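Local structure of 5' nucleotidase family protein (Staphylococcus aureus subsp. aureus, 4Q7F) at residues S26-Y31 with K67-D72; F73-P78 with G108-N113. The protein belongs to the 5'-nucleotidase family and joins a calcineurin-like metallophosphoesterase domain, which carries a two-metal site, to a C-terminal 5'-nucleotidase domain. One frame throughout, in Å; residues are numbered along the deposited sequence.

Contact 1 of 2, residues S26-Y31 with K67-D72; sequences SDVHGY and KIDNGD. With MN (manganese (II) ion), chain C; MG (magnesium ion), chain B.
Asp27, His29 and Asp72 meet around the manganese ion, in the two-metal centre of the calcineurin-like metallophosphoesterase fold; Asp27 and His29 form the D-X-H motif after strand 19-25, and Asp72 ends the G-D motif after strand 65-69. Metal bonds dominate the contact. Asp27 OD2 and His29 NE2 bind manganese at 2.2 and 2.3 Å, while OD2 of Asp72 bridges the two ions, 2.2 Å from manganese and 2.3 Å from magnesium. The side chains of Asp27 and Asp72 run side by side in the same direction, their carboxylate planes almost perpendicular (87°). Water 2 is a second bridge, water 3 binds manganese, and His249 completes that ion's shell. Backbone bonds hold the loops in register: Asp27 N donates to Gly71 O, and His29 N to Asp72 O at 2.8 Å. Water 1 accepts from Val28 N and lies within hydrogen-bonding distance of Asp69 OD2 and Gly71 O. An Asx turn, Gly71 N to Asp69 OD1, shapes the bend leading to Asp72; Tyr97 is a further polar partner of the Asp69 carboxylate. Asp72 CB makes a CH-pi contact over one face of the His29 ring, whose ND1 is held by Gln75 O. Ser26 lies against Asn70 CB, its OG turned away from the backbone N (chi1 -172°), and donates to the other carboxylate oxygen of Asp27, OG to OD1 2.6 Å.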
ATOM      1  N   SER A  26      -4.070 -11.457  -2.137  1.00 19.74           N
ATOM      2  CA  SER A  26      -3.441 -10.514  -1.226  1.00 20.30           C
ATOM      3  C   SER A  26      -3.478  -9.147  -1.853  1.00 19.11           C
ATOM      4  O   SER A  26      -3.451  -9.016  -3.084  1.00 17.53           O
ATOM      5  CB  SER A  26      -1.981 -10.896  -0.936  1.00 22.20           C
ATOM      6  OG  SER A  26      -1.411 -10.082   0.085  1.00 21.52           O
ATOM      7  N   ASP A  27      -3.560  -8.131  -1.001  1.00 18.86           N
ATOM      8  CA  ASP A  27      -3.574  -6.751  -1.453  1.00 18.88           C
ATOM      9  C   ASP A  27      -4.609  -6.498  -2.554  1.00 17.79           C
ATOM     10  O   ASP A  27      -4.322  -5.905  -3.589  1.00 17.22           O
ATOM     11  CB  ASP A  27      -2.151  -6.341  -1.872  1.00 20.08           C
ATOM     12  CG  ASP A  27      -1.120  -6.533  -0.746  1.00 20.87           C
ATOM     13  OD1 ASP A  27      -0.634  -7.669  -0.508  1.00 21.37           O
ATOM     14  OD2 ASP A  27      -0.700  -5.519  -0.142  1.00 23.24           O
ATOM     15  N   VAL A  28      -5.824  -7.006  -2.328  1.00 16.95           N
ATOM     16  CA  VAL A  28      -6.920  -6.808  -3.245  1.00 17.09           C
ATOM     17  C   VAL A  28      -7.262  -5.321  -3.321  1.00 17.75           C
ATOM     18  O   VAL A  28      -7.627  -4.794  -4.401  1.00 16.84           O
ATOM     19  CB  VAL A  28      -8.121  -7.644  -2.838  1.00 16.79           C
ATOM     20  CG1 VAL A  28      -9.282  -7.374  -3.787  1.00 16.55           C
ATOM     21  CG2 VAL A  28      -7.693  -9.102  -2.876  1.00 16.65           C
ATOM     22  N   HIS A  29      -7.117  -4.667  -2.167  1.00 18.48           N
ATOM     23  CA  HIS A  29      -7.241  -3.224  -2.029  1.00 18.26           C
ATOM     24  C   HIS A  29      -8.566  -2.628  -2.448  1.00 17.69           C
ATOM     25  O   HIS A  29      -8.618  -1.505  -2.945  1.00 16.40           O
ATOM     26  CB  HIS A  29      -6.079  -2.520  -2.748  1.00 18.81           C
ATOM     27  CG  HIS A  29      -4.825  -2.435  -1.935  1.00 19.83           C
ATOM     28  ND1 HIS A  29      -4.746  -1.679  -0.790  1.00 20.34           N
ATOM     29  CD2 HIS A  29      -3.588  -2.950  -2.130  1.00 20.71           C
ATOM     30  CE1 HIS A  29      -3.520  -1.743  -0.300  1.00 21.76           C
ATOM     31  NE2 HIS A  29      -2.798  -2.512  -1.092  1.00 21.71           N
ATOM     32  N   GLY A  30      -9.635  -3.408  -2.290  1.00 17.31           N
ATOM     33  CA  GLY A  30     -10.973  -2.922  -2.612  1.00 16.13           C
ATOM     34  C   GLY A  30     -11.254  -2.886  -4.094  1.00 16.01           C
ATOM     35  O   GLY A  30     -12.198  -2.199  -4.521  1.00 16.65           O
ATOM     36  N   TYR A  31     -10.417  -3.576  -4.888  1.00 15.52           N
ATOM     37  CA  TYR A  31     -10.659  -3.744  -6.315  1.00 15.24           C
ATOM     38  C   TYR A  31     -11.474  -5.036  -6.471  1.00 15.13           C
ATOM     39  O   TYR A  31     -10.935  -6.132  -6.587  1.00 15.30           O
ATOM     40  CB  TYR A  31      -9.371  -3.799  -7.106  1.00 15.65           C
ATOM     41  CG  TYR A  31      -8.714  -2.444  -7.170  1.00 15.91           C
ATOM     42  CD1 TYR A  31      -7.870  -2.015  -6.169  1.00 16.47           C
ATOM     43  CD2 TYR A  31      -9.010  -1.564  -8.199  1.00 16.37           C
ATOM     44  CE1 TYR A  31      -7.285  -0.750  -6.208  1.00 17.03           C
ATOM     45  CE2 TYR A  31      -8.439  -0.295  -8.247  1.00 16.70           C
ATOM     46  CZ  TYR A  31      -7.584   0.098  -7.240  1.00 17.02           C
ATOM     47  OH  TYR A  31      -7.025   1.348  -7.268  1.00 17.87           O
ATOM     48  N   LYS A  67      -9.448 -21.049   1.208  1.00 21.85           N
ATOM     49  CA  LYS A  67      -9.425 -19.740   0.559  1.00 21.98           C
ATOM     50  C   LYS A  67      -9.045 -18.675   1.600  1.00 22.50           C
ATOM     51  O   LYS A  67      -9.673 -18.543   2.673  1.00 22.46           O
ATOM     52  CB  LYS A  67     -10.788 -19.536  -0.116  1.00 24.09           C
ATOM     53  CG  LYS A  67     -10.972 -18.278  -0.916  1.00 24.77           C
ATOM     54  CD  LYS A  67     -11.985 -18.449  -2.062  1.00 28.39           C
ATOM     55  CE  LYS A  67     -13.367 -18.894  -1.636  1.00 27.18           C
ATOM     56  NZ  LYS A  67     -14.368 -18.674  -2.720  1.00 26.21           N
ATOM     57  N   ILE A  68      -8.005 -17.907   1.260  1.00 21.29           N
ATOM     58  CA  ILE A  68      -7.381 -16.943   2.151  1.00 21.02           C
ATOM     59  C   ILE A  68      -7.208 -15.553   1.565  1.00 19.20           C
ATOM     60  O   ILE A  68      -6.887 -15.413   0.391  1.00 20.01           O
ATOM     61  CB  ILE A  68      -5.945 -17.439   2.461  1.00 21.94           C
ATOM     62  CG1 ILE A  68      -5.997 -18.860   3.026  1.00 23.00           C
ATOM     63  CG2 ILE A  68      -5.187 -16.467   3.374  1.00 22.22           C
ATOM     64  CD1 ILE A  68      -4.669 -19.564   3.161  1.00 24.01           C
ATOM     65  N   ASP A  69      -7.509 -14.541   2.369  1.00 19.45           N
ATOM     66  CA  ASP A  69      -7.186 -13.136   2.028  1.00 19.39           C
ATOM     67  C   ASP A  69      -6.023 -12.726   2.922  1.00 19.03           C
ATOM     68  O   ASP A  69      -6.114 -12.801   4.148  1.00 19.83           O
ATOM     69  CB  ASP A  69      -8.351 -12.167   2.185  1.00 18.97           C
ATOM     70  CG  ASP A  69      -7.942 -10.736   1.810  1.00 18.63           C
ATOM     71  OD1 ASP A  69      -7.264 -10.113   2.648  1.00 19.63           O
ATOM     72  OD2 ASP A  69      -8.276 -10.255   0.685  1.00 17.16           O
ATOM     73  N   ASN A  70      -4.933 -12.260   2.330  1.00 19.34           N
ATOM     74  CA  ASN A  70      -3.733 -11.949   3.115  1.00 19.20           C
ATOM     75  C   ASN A  70      -3.478 -10.473   3.398  1.00 19.87           C
ATOM     76  O   ASN A  70      -2.297 -10.030   3.514  1.00 19.31           O
ATOM     77  CB  ASN A  70      -2.488 -12.595   2.468  1.00 19.69           C
ATOM     78  CG  ASN A  70      -1.266 -12.568   3.394  1.00 21.32           C
ATOM     79  OD1 ASN A  70      -1.376 -12.840   4.605  1.00 22.64           O
ATOM     80  ND2 ASN A  70      -0.103 -12.235   2.841  1.00 22.21           N
ATOM     81  N   GLY A  71      -4.552  -9.688   3.531  1.00 19.78           N
ATOM     82  CA  GLY A  71      -4.396  -8.282   3.928  1.00 20.26           C
ATOM     83  C   GLY A  71      -4.483  -7.204   2.868  1.00 20.38           C
ATOM     84  O   GLY A  71      -4.341  -7.456   1.676  1.00 19.25           O
ATOM     85  N   ASP A  72      -4.697  -5.981   3.337  1.00 20.89           N
ATOM     86  CA  ASP A  72      -4.845  -4.807   2.469  1.00 20.37           C
ATOM     87  C   ASP A  72      -6.074  -4.981   1.621  1.00 19.30           C
ATOM     88  O   ASP A  72      -6.023  -4.903   0.382  1.00 19.21           O
ATOM     89  CB  ASP A  72      -3.590  -4.518   1.627  1.00 19.68           C
ATOM     90  CG  ASP A  72      -2.540  -3.711   2.396  1.00 21.03           C
ATOM     91  OD1 ASP A  72      -2.742  -3.458   3.611  1.00 21.50           O
ATOM     92  OD2 ASP A  72      -1.511  -3.340   1.786  1.00 19.92           O
TER
HETATM   93 MN    MN C 602      -0.853  -3.334  -0.284  1.00 22.28          MN
HETATM   94 MG    MG B 601       0.548  -3.480   2.766  1.00 21.04          MG
HETATM   95  O   HOH W   1      -6.667  -8.263   0.087  1.00 19.56           O
HETATM   96  O   HOH W   2       1.098  -2.683   0.660  1.00 20.85           O
HETATM   97  O   HOH W   3      -0.361  -0.954  -0.508  1.00 33.42           O

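Contact 2 of 2, residues F73-P78 with G108-N113; sequences FLQGSP and GNHEFN. With MG (magnesium ion), chain B; 3D1 ((2R,3S,5R)-5-(6-amino-9H-purin-9-yl)-tetrahydro-2-(hydroxymethyl)furan-3-ol), chain D.
The Phe73 ring and the Glu111 carboxylate are stacked, their planes 20° apart, with Glu111 OE1 3.4 Å above one ring face and offset toward its rim. On the His110 ring, Asn109 ND2 sits over one face, also near the rim, while Asn113 OD1 and C1' of the ligand 3D1 lie at the edge in plane. His110 ND1 donates to Asn113 OD1 at 2.8 Å in an almost straight bond (170°), which fixes the ring's rotation and leaves His110 NE2 hydrogen-bonded to 3D1 O3' at 2.8 Å. Gln75 reaches this pair with its chain bent at chi2 (-78°): Gln75 CG packs on Asn113 OD1 at 3.2 Å, and OE1 approaches the imidazole obliquely. Residues 108-111 are the G-N-H-E motif of calcineurin-like metallophosphoesterases, its last three residues on the short 3-10 segment 109-111. Asn109 OD1 binds magnesium at 2.3 Å, and His110 N is hydrogen-bonded to Asp72 OD1. The glutamate ties the loops together. Glu111 OE1 is gripped by two backbone donors arriving from the same face of the carboxylate, Phe73 N at 2.7 Å on the syn side and Leu74 N nearly along the C-O bond. OE2 accepts from Gly108 N on the anti side and from Asp72 N, and Leu74 CB packs 3.4 Å from Glu111 OE1.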
ATOM      1  N   PHE A  73      -7.188  -5.193   2.305  1.00 18.94           N
ATOM      2  CA  PHE A  73      -8.468  -5.395   1.657  1.00 18.79           C
ATOM      3  C   PHE A  73      -9.481  -4.289   1.928  1.00 19.41           C
ATOM      4  O   PHE A  73     -10.494  -4.192   1.245  1.00 20.51           O
ATOM      5  CB  PHE A  73      -9.103  -6.724   2.110  1.00 19.01           C
ATOM      6  CG  PHE A  73      -9.505  -6.766   3.568  1.00 19.78           C
ATOM      7  CD1 PHE A  73     -10.769  -6.355   3.967  1.00 19.54           C
ATOM      8  CD2 PHE A  73      -8.629  -7.223   4.530  1.00 20.17           C
ATOM      9  CE1 PHE A  73     -11.134  -6.394   5.284  1.00 20.24           C
ATOM     10  CE2 PHE A  73      -8.998  -7.289   5.850  1.00 20.83           C
ATOM     11  CZ  PHE A  73     -10.252  -6.862   6.234  1.00 21.17           C
ATOM     12  N   LEU A  74      -9.212  -3.440   2.892  1.00 20.04           N
ATOM     13  CA  LEU A  74     -10.204  -2.444   3.312  1.00 20.76           C
ATOM     14  C   LEU A  74      -9.999  -1.059   2.732  1.00 21.22           C
ATOM     15  O   LEU A  74     -10.885  -0.218   2.800  1.00 22.82           O
ATOM     16  CB  LEU A  74     -10.205  -2.427   4.843  1.00 20.76           C
ATOM     17  CG  LEU A  74     -11.300  -1.723   5.615  1.00 21.61           C
ATOM     18  CD1 LEU A  74     -12.668  -2.289   5.269  1.00 21.41           C
ATOM     19  CD2 LEU A  74     -10.987  -1.907   7.099  1.00 22.34           C
ATOM     20  N   GLN A  75      -8.838  -0.828   2.139  1.00 22.43           N
ATOM     21  CA  GLN A  75      -8.502   0.467   1.547  1.00 20.95           C
ATOM     22  C   GLN A  75      -7.779   0.258   0.226  1.00 21.15           C
ATOM     23  O   GLN A  75      -7.124  -0.764   0.020  1.00 19.40           O
ATOM     24  CB  GLN A  75      -7.586   1.240   2.511  1.00 22.84           C
ATOM     25  CG  GLN A  75      -7.164   2.651   2.068  1.00 22.22           C
ATOM     26  CD  GLN A  75      -6.045   2.672   1.030  1.00 23.07           C
ATOM     27  OE1 GLN A  75      -5.278   1.714   0.889  1.00 22.97           O
ATOM     28  NE2 GLN A  75      -5.938   3.783   0.304  1.00 23.89           N
ATOM     29  N   GLY A  76      -7.904   1.223  -0.681  1.00 21.20           N
ATOM     30  CA  GLY A  76      -7.135   1.169  -1.890  1.00 21.79           C
ATOM     31  C   GLY A  76      -7.769   1.742  -3.114  1.00 21.27           C
ATOM     32  O   GLY A  76      -7.155   2.512  -3.807  1.00 24.09           O
ATOM     33  N   SER A  77      -9.016   1.391  -3.367  1.00 19.89           N
ATOM     34  CA  SER A  77      -9.653   1.797  -4.592  1.00 19.24           C
ATOM     35  C   SER A  77     -10.689   2.878  -4.352  1.00 18.73           C
ATOM     36  O   SER A  77     -11.058   3.120  -3.220  1.00 18.41           O
ATOM     37  CB  SER A  77     -10.358   0.587  -5.188  1.00 19.26           C
ATOM     38  OG  SER A  77     -11.542   0.290  -4.459  1.00 18.36           O
ATOM     39  N   PRO A  78     -11.182   3.505  -5.430  1.00 18.93           N
ATOM     40  CA  PRO A  78     -12.243   4.499  -5.324  1.00 19.50           C
ATOM     41  C   PRO A  78     -13.508   3.913  -4.737  1.00 19.63           C
ATOM     42  O   PRO A  78     -14.336   4.662  -4.260  1.00 20.58           O
ATOM     43  CB  PRO A  78     -12.489   4.912  -6.786  1.00 20.00           C
ATOM     44  CG  PRO A  78     -11.210   4.646  -7.473  1.00 19.35           C
ATOM     45  CD  PRO A  78     -10.698   3.397  -6.816  1.00 19.47           C
ATOM     46  N   GLY A 108      -3.528  -6.257   6.990  1.00 23.34           N
ATOM     47  CA  GLY A 108      -2.499  -5.494   6.307  1.00 21.98           C
ATOM     48  C   GLY A 108      -2.450  -4.112   6.944  1.00 21.93           C
ATOM     49  O   GLY A 108      -3.330  -3.753   7.732  1.00 19.97           O
ATOM     50  N   ASN A 109      -1.410  -3.327   6.631  1.00 22.46           N
ATOM     51  CA  ASN A 109      -1.299  -2.006   7.205  1.00 23.18           C
ATOM     52  C   ASN A 109      -2.440  -1.054   6.863  1.00 22.27           C
ATOM     53  O   ASN A 109      -2.815  -0.219   7.687  1.00 23.71           O
ATOM     54  CB  ASN A 109       0.045  -1.340   6.841  1.00 24.72           C
ATOM     55  CG  ASN A 109       0.267  -1.250   5.343  1.00 25.50           C
ATOM     56  OD1 ASN A 109       0.435  -2.269   4.668  1.00 27.67           O
ATOM     57  ND2 ASN A 109       0.339  -0.029   4.829  1.00 26.72           N
ATOM     58  N   HIS A 110      -2.972  -1.155   5.654  1.00 21.70           N
ATOM     59  CA  HIS A 110      -4.063  -0.287   5.206  1.00 20.84           C
ATOM     60  C   HIS A 110      -5.398  -0.549   5.876  1.00 21.06           C
ATOM     61  O   HIS A 110      -6.323   0.258   5.762  1.00 21.19           O
ATOM     62  CB  HIS A 110      -4.145  -0.272   3.666  1.00 20.11           C
ATOM     63  CG  HIS A 110      -2.931   0.319   3.031  1.00 20.21           C
ATOM     64  ND1 HIS A 110      -2.707   1.676   3.006  1.00 20.58           N
ATOM     65  CD2 HIS A 110      -1.842  -0.252   2.459  1.00 20.25           C
ATOM     66  CE1 HIS A 110      -1.549   1.921   2.420  1.00 20.84           C
ATOM     67  NE2 HIS A 110      -0.992   0.766   2.103  1.00 21.43           N
ATOM     68  N   GLU A 111      -5.508  -1.670   6.589  1.00 21.40           N
ATOM     69  CA  GLU A 111      -6.705  -1.920   7.389  1.00 20.82           C
ATOM     70  C   GLU A 111      -6.896  -0.911   8.512  1.00 21.82           C
ATOM     71  O   GLU A 111      -7.988  -0.810   9.073  1.00 21.34           O
ATOM     72  CB  GLU A 111      -6.708  -3.331   7.968  1.00 21.12           C
ATOM     73  CG  GLU A 111      -7.517  -4.306   7.126  1.00 20.23           C
ATOM     74  CD  GLU A 111      -6.833  -4.657   5.831  1.00 20.07           C
ATOM     75  OE1 GLU A 111      -7.228  -4.091   4.797  1.00 20.35           O
ATOM     76  OE2 GLU A 111      -5.886  -5.460   5.861  1.00 19.23           O
ATOM     77  N   PHE A 112      -5.829  -0.169   8.851  1.00 21.54           N
ATOM     78  CA  PHE A 112      -5.886   0.846   9.894  1.00 22.36           C
ATOM     79  C   PHE A 112      -6.139   2.275   9.363  1.00 22.90           C
ATOM     80  O   PHE A 112      -6.434   3.173  10.146  1.00 23.55           O
ATOM     81  CB  PHE A 112      -4.573   0.809  10.707  1.00 23.02           C
ATOM     82  CG  PHE A 112      -4.336  -0.513  11.403  1.00 22.57           C
ATOM     83  CD1 PHE A 112      -4.835  -0.738  12.689  1.00 23.12           C
ATOM     84  CD2 PHE A 112      -3.642  -1.547  10.764  1.00 22.43           C
ATOM     85  CE1 PHE A 112      -4.626  -1.948  13.334  1.00 22.75           C
ATOM     86  CE2 PHE A 112      -3.451  -2.773  11.397  1.00 21.72           C
ATOM     87  CZ  PHE A 112      -3.921  -2.962  12.693  1.00 22.70           C
ATOM     88  N   ASN A 113      -6.042   2.466   8.040  1.00 21.68           N
ATOM     89  CA  ASN A 113      -6.181   3.773   7.395  1.00 22.16           C
ATOM     90  C   ASN A 113      -7.417   4.577   7.744  1.00 23.66           C
ATOM     91  O   ASN A 113      -7.397   5.781   7.603  1.00 23.63           O
ATOM     92  CB  ASN A 113      -6.189   3.644   5.849  1.00 21.21           C
ATOM     93  CG  ASN A 113      -4.800   3.452   5.228  1.00 20.43           C
ATOM     94  OD1 ASN A 113      -4.689   3.426   3.995  1.00 19.74           O
ATOM     95  ND2 ASN A 113      -3.753   3.357   6.045  1.00 19.62           N
TER
HETATM   96 MG    MG B 601       0.548  -3.480   2.766  1.00 21.04          MG
HETATM   97  O5' 3D1 D 603       5.474   0.559   2.448  1.00 45.63           O
HETATM   98  C5' 3D1 D 603       4.664   1.724   2.323  1.00 34.10           C
HETATM   99  C4' 3D1 D 603       3.192   1.351   2.278  1.00 35.52           C
HETATM  100  O4' 3D1 D 603       2.464   2.561   2.426  1.00 33.95           O
HETATM  101  C1' 3D1 D 603       1.766   2.911   1.227  1.00 34.49           C
HETATM  102  N9  3D1 D 603       1.913   4.373   0.984  1.00 33.32           N
HETATM  103  C4  3D1 D 603       1.105   5.258   1.550  1.00 30.75           C
HETATM  104  N3  3D1 D 603       0.052   5.155   2.393  1.00 27.83           N
HETATM  105  C2  3D1 D 603      -0.594   6.258   2.813  1.00 30.70           C
HETATM  106  N1  3D1 D 603      -0.231   7.515   2.437  1.00 30.26           N
HETATM  107  C6  3D1 D 603       0.804   7.753   1.601  1.00 29.05           C
HETATM  108  N6  3D1 D 603       1.136   9.027   1.253  1.00 26.14           N
HETATM  109  C5  3D1 D 603       1.566   6.585   1.108  1.00 29.37           C
HETATM  110  N7  3D1 D 603       2.619   6.371   0.292  1.00 28.15           N
HETATM  111  C8  3D1 D 603       2.833   5.032   0.231  1.00 32.30           C
HETATM  112  C2' 3D1 D 603       2.284   1.984   0.136  1.00 36.00           C
HETATM  113  C3' 3D1 D 603       2.694   0.776   0.957  1.00 37.87           C
HETATM  114  O3' 3D1 D 603       1.526  -0.041   1.183  1.00 38.25           O
HETATM  115  O   HOH W   2       1.098  -2.683   0.660  1.00 20.85           O

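In the fold
Contacts 1 and 2 follow one another along the chain, their centres about 9 Å apart, both within the calcineurin-like phosphoesterase part of the chain. Their loops leave the ends of strands 19-25, 65-69 and 104-105, neighbouring parallel strands of one mixed sheet, so metal-binding residues distant in sequence converge there. Segment 73-78 continues directly from 67-72 and leads into helix 78-85. The contacts also join through His29 ND1 to Gln75 O (2.7 Å) and Gly30 O to Ser77 OG (2.6 Å), both probable hydrogen bonds. Magnesium and water 2 belong to both; His207 and His247 complete the protein ligands of magnesium, and Phe365, Phe386 and Phe432 help line the 3D1 pocket.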